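Regulatory protein of LacI family (Chloroflexus aggregans, PDB 3BBL) probably regulates transcription as a DNA-binding protein of the LacI family, its periplasmic-binding-protein-like core presumably sensing a small effector molecule. Local coordinates at residues 110-121 against 142-151. Sequence-based numbering, arbitrary orientation.
Sequences TAGTRQAVEYLI and DRLQGYLEAM
T110 packs as a knob among D142, Q145, G146 and E149, where two neighbouring helices cross at -38° in the periplasmic-binding-protein-like fold. The axes of the two segments come within 6.6 Å, and the closest CA pair is R114 and G146. G146 has no side chain to hold the helices apart. G146 CA lies 3.3 Å from T110 O in a CA-H...O contact. T113 OG1 donates to R143 O at 2.6 Å, in the carbonyl plane and on a lone pair. T110 OG1 donates to D142 O from above the carbonyl plane.

R114 can be followed outward. CB lies against G146 O, and CG, anti to the backbone N (chi1 178°), passes A150 CB. CD approaches E149 OE1. The bend at chi3 then sets one face of the guanidinium against A111 CA, near the rim. R114 NH1 forms a salt bridge with E149 OE1 at 2.8 Å, on the syn side and tilted from the guanidinium plane. The guanidinium and carboxylate planes are 13° apart. E149 OE2 accepts from Q145 NE2 on its anti lone pair. An alanine at E149 would probably leave the R114 guanidinium without this mate and Q145 NE2 without this acceptor.

Further along, V117 wedges between Y147, A150 and M151. V117 CG1 lies 3.5 Å from A150 CB, and V117 CG2 meets Y147 CD1 at 3.8 Å.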
loop_
_atom_site.group_PDB
_atom_site.type_symbol
_atom_site.label_atom_id
_atom_site.label_comp_id
_atom_site.label_asym_id
_atom_site.label_seq_id
_atom_site.Cartn_x
_atom_site.Cartn_y
_atom_site.Cartn_z
ATOM N N THR A 110 -22.110 2.325 6.011
ATOM C CA THR A 110 -23.352 1.600 6.237
ATOM C C THR A 110 -23.906 0.997 4.945
ATOM O O THR A 110 -24.238 -0.189 4.893
ATOM C CB THR A 110 -24.413 2.537 6.869
ATOM O OG1 THR A 110 -23.938 2.979 8.143
ATOM C CG2 THR A 110 -25.752 1.828 7.060
ATOM N N ALA A 111 -23.999 1.813 3.902
ATOM C CA ALA A 111 -24.520 1.353 2.621
ATOM C C ALA A 111 -23.655 0.228 2.041
ATOM O O ALA A 111 -24.157 -0.662 1.350
ATOM C CB ALA A 111 -24.594 2.513 1.642
ATOM N N GLY A 112 -22.358 0.277 2.334
ATOM C CA GLY A 112 -21.442 -0.733 1.840
ATOM C C GLY A 112 -21.741 -2.115 2.377
ATOM O O GLY A 112 -21.904 -3.057 1.613
ATOM N N THR A 113 -21.808 -2.241 3.697
ATOM C CA THR A 113 -22.090 -3.521 4.327
ATOM C C THR A 113 -23.528 -3.969 4.057
ATOM O O THR A 113 -23.781 -5.147 3.851
ATOM C CB THR A 113 -21.863 -3.447 5.834
ATOM O OG1 THR A 113 -22.595 -2.338 6.368
ATOM C CG2 THR A 113 -20.403 -3.242 6.137
ATOM N N ARG A 114 -24.471 -3.033 4.048
ATOM C CA ARG A 114 -25.856 -3.403 3.785
ATOM C C ARG A 114 -25.938 -4.115 2.435
ATOM O O ARG A 114 -26.545 -5.187 2.306
ATOM C CB ARG A 114 -26.756 -2.162 3.775
ATOM C CG ARG A 114 -28.220 -2.470 3.467
ATOM C CD ARG A 114 -29.108 -1.250 3.663
ATOM N NE ARG A 114 -28.716 -0.147 2.789
ATOM C CZ ARG A 114 -28.366 1.070 3.206
ATOM N NH1 ARG A 114 -28.356 1.376 4.507
ATOM N NH2 ARG A 114 -27.999 1.983 2.315
ATOM N N GLN A 115 -25.297 -3.522 1.439
ATOM C CA GLN A 115 -25.292 -4.075 0.096
ATOM C C GLN A 115 -24.637 -5.458 0.085
ATOM O O GLN A 115 -25.134 -6.387 -0.549
ATOM C CB GLN A 115 -24.531 -3.130 -0.821
ATOM C CG GLN A 115 -24.858 -3.256 -2.286
ATOM C CD GLN A 115 -24.014 -2.319 -3.123
ATOM O OE1 GLN A 115 -23.765 -1.175 -2.727
ATOM N NE2 GLN A 115 -23.573 -2.791 -4.288
ATOM N N ALA A 116 -23.526 -5.593 0.796
ATOM C CA ALA A 116 -22.833 -6.869 0.856
ATOM C C ALA A 116 -23.756 -7.917 1.464
ATOM O O ALA A 116 -23.909 -9.006 0.916
ATOM C CB ALA A 116 -21.548 -6.744 1.684
ATOM N N VAL A 117 -24.381 -7.585 2.587
ATOM C CA VAL A 117 -25.277 -8.529 3.242
ATOM C C VAL A 117 -26.485 -8.863 2.374
ATOM O O VAL A 117 -26.892 -10.016 2.305
ATOM C CB VAL A 117 -25.743 -8.001 4.620
ATOM C CG1 VAL A 117 -26.657 -9.006 5.280
ATOM C CG2 VAL A 117 -24.543 -7.764 5.508
ATOM N N GLU A 118 -27.053 -7.864 1.702
ATOM C CA GLU A 118 -28.206 -8.107 0.830
ATOM C C GLU A 118 -27.823 -9.111 -0.245
ATOM O O GLU A 118 -28.607 -9.981 -0.616
ATOM C CB GLU A 118 -28.676 -6.814 0.157
ATOM C CG GLU A 118 -29.220 -5.784 1.139
ATOM C CD GLU A 118 -29.610 -4.485 0.472
ATOM O OE1 GLU A 118 -28.959 -4.117 -0.530
ATOM O OE2 GLU A 118 -30.552 -3.829 0.955
ATOM N N TYR A 119 -26.598 -8.984 -0.741
ATOM C CA TYR A 119 -26.102 -9.890 -1.764
ATOM C C TYR A 119 -26.053 -11.321 -1.224
ATOM O O TYR A 119 -26.497 -12.257 -1.883
ATOM C CB TYR A 119 -24.709 -9.468 -2.232
ATOM C CG TYR A 119 -24.168 -10.384 -3.302
ATOM C CD1 TYR A 119 -24.535 -10.227 -4.634
ATOM C CD2 TYR A 119 -23.351 -11.460 -2.968
ATOM C CE1 TYR A 119 -24.107 -11.127 -5.609
ATOM C CE2 TYR A 119 -22.920 -12.366 -3.930
ATOM C CZ TYR A 119 -23.300 -12.195 -5.246
ATOM O OH TYR A 119 -22.875 -13.112 -6.185
ATOM N N LEU A 120 -25.508 -11.489 -0.023
ATOM C CA LEU A 120 -25.433 -12.814 0.572
ATOM C C LEU A 120 -26.847 -13.380 0.770
ATOM O O LEU A 120 -27.108 -14.529 0.452
ATOM C CB LEU A 120 -24.665 -12.755 1.893
ATOM C CG LEU A 120 -23.176 -12.438 1.719
ATOM C CD1 LEU A 120 -22.560 -12.128 3.073
ATOM C CD2 LEU A 120 -22.464 -13.616 1.049
ATOM N N ILE A 121 -27.763 -12.561 1.269
ATOM C CA ILE A 121 -29.136 -13.016 1.469
ATOM C C ILE A 121 -29.751 -13.423 0.127
ATOM O O ILE A 121 -30.538 -14.369 0.059
ATOM C CB ILE A 121 -29.986 -11.900 2.116
ATOM C CG1 ILE A 121 -29.486 -11.643 3.534
ATOM C CG2 ILE A 121 -31.451 -12.273 2.102
ATOM C CD1 ILE A 121 -30.157 -10.484 4.212
ATOM N N ASP A 142 -20.565 2.418 11.817
ATOM C CA ASP A 142 -21.254 2.696 10.562
ATOM C C ASP A 142 -21.374 1.419 9.753
ATOM O O ASP A 142 -22.453 1.062 9.282
ATOM C CB ASP A 142 -20.503 3.740 9.730
ATOM C CG ASP A 142 -20.793 5.153 10.171
ATOM O OD1 ASP A 142 -20.087 5.664 11.063
ATOM O OD2 ASP A 142 -21.740 5.754 9.627
ATOM N N ARG A 143 -20.252 0.730 9.602
ATOM C CA ARG A 143 -20.225 -0.507 8.842
ATOM C C ARG A 143 -21.065 -1.609 9.485
ATOM O O ARG A 143 -21.743 -2.355 8.793
ATOM C CB ARG A 143 -18.780 -0.957 8.656
ATOM C CG ARG A 143 -17.975 0.027 7.809
ATOM C CD ARG A 143 -16.525 -0.392 7.667
ATOM N NE ARG A 143 -15.772 0.578 6.895
ATOM C CZ ARG A 143 -14.464 0.505 6.676
ATOM N NH1 ARG A 143 -13.747 -0.497 7.165
ATOM N NH2 ARG A 143 -13.874 1.443 5.961
ATOM N N LEU A 144 -21.030 -1.701 10.807
ATOM C CA LEU A 144 -21.816 -2.704 11.499
ATOM C C LEU A 144 -23.304 -2.420 11.322
ATOM O O LEU A 144 -24.112 -3.346 11.188
ATOM C CB LEU A 144 -21.470 -2.724 12.985
ATOM C CG LEU A 144 -22.311 -3.673 13.842
ATOM C CD1 LEU A 144 -22.278 -5.078 13.270
ATOM C CD2 LEU A 144 -21.786 -3.660 15.266
ATOM N N GLN A 145 -23.656 -1.137 11.302
ATOM C CA GLN A 145 -25.044 -0.711 11.154
ATOM C C GLN A 145 -25.678 -1.257 9.876
ATOM O O GLN A 145 -26.831 -1.698 9.890
ATOM C CB GLN A 145 -25.118 0.825 11.175
ATOM C CG GLN A 145 -26.524 1.420 11.194
ATOM C CD GLN A 145 -27.387 0.862 12.316
ATOM O OE1 GLN A 145 -26.959 0.783 13.476
ATOM N NE2 GLN A 145 -28.614 0.481 11.976
ATOM N N GLY A 146 -24.926 -1.229 8.781
ATOM C CA GLY A 146 -25.436 -1.731 7.515
ATOM C C GLY A 146 -25.824 -3.199 7.599
ATOM O O GLY A 146 -26.810 -3.634 7.003
ATOM N N TYR A 147 -25.031 -3.959 8.345
ATOM C CA TYR A 147 -25.273 -5.378 8.559
ATOM C C TYR A 147 -26.602 -5.558 9.316
ATOM O O TYR A 147 -27.480 -6.313 8.892
ATOM C CB TYR A 147 -24.110 -5.965 9.372
ATOM C CG TYR A 147 -24.359 -7.340 9.953
ATOM C CD1 TYR A 147 -24.157 -8.487 9.196
ATOM C CD2 TYR A 147 -24.784 -7.491 11.269
ATOM C CE1 TYR A 147 -24.365 -9.754 9.743
ATOM C CE2 TYR A 147 -25.000 -8.742 11.822
ATOM C CZ TYR A 147 -24.788 -9.872 11.057
ATOM O OH TYR A 147 -24.980 -11.115 11.611
ATOM N N LEU A 148 -26.737 -4.858 10.440
ATOM C CA LEU A 148 -27.943 -4.935 11.250
ATOM C C LEU A 148 -29.177 -4.595 10.426
ATOM O O LEU A 148 -30.195 -5.284 10.509
ATOM C CB LEU A 148 -27.841 -3.989 12.448
ATOM C CG LEU A 148 -26.650 -4.259 13.375
ATOM C CD1 LEU A 148 -26.602 -3.209 14.470
ATOM C CD2 LEU A 148 -26.756 -5.660 13.961
ATOM N N GLU A 149 -29.084 -3.540 9.625
ATOM C CA GLU A 149 -30.205 -3.123 8.789
ATOM C C GLU A 149 -30.611 -4.177 7.770
ATOM O O GLU A 149 -31.792 -4.461 7.602
ATOM C CB GLU A 149 -29.873 -1.818 8.059
ATOM C CG GLU A 149 -30.219 -0.573 8.834
ATOM C CD GLU A 149 -29.625 0.689 8.219
ATOM O OE1 GLU A 149 -29.679 0.836 6.971
ATOM O OE2 GLU A 149 -29.109 1.534 8.988
ATOM N N ALA A 150 -29.632 -4.749 7.080
ATOM C CA ALA A 150 -29.939 -5.761 6.086
ATOM C C ALA A 150 -30.541 -7.007 6.735
ATOM O O ALA A 150 -31.515 -7.561 6.231
ATOM C CB ALA A 150 -28.684 -6.128 5.299
HETATM N N MSE A 151 -29.970 -7.439 7.856
HETATM C CA MSE A 151 -30.466 -8.628 8.541
HETATM C C MSE A 151 -31.894 -8.368 9.048
HETATM O O MSE A 151 -32.785 -9.199 8.879
HETATM C CB MSE A 151 -29.535 -9.021 9.707
HETATM C CG MSE A 151 -28.122 -9.388 9.315
HETATM SE SE MSE A 151 -28.090 -10.965 8.059
HETATM C CE MSE A 151 -28.113 -12.327 9.498
#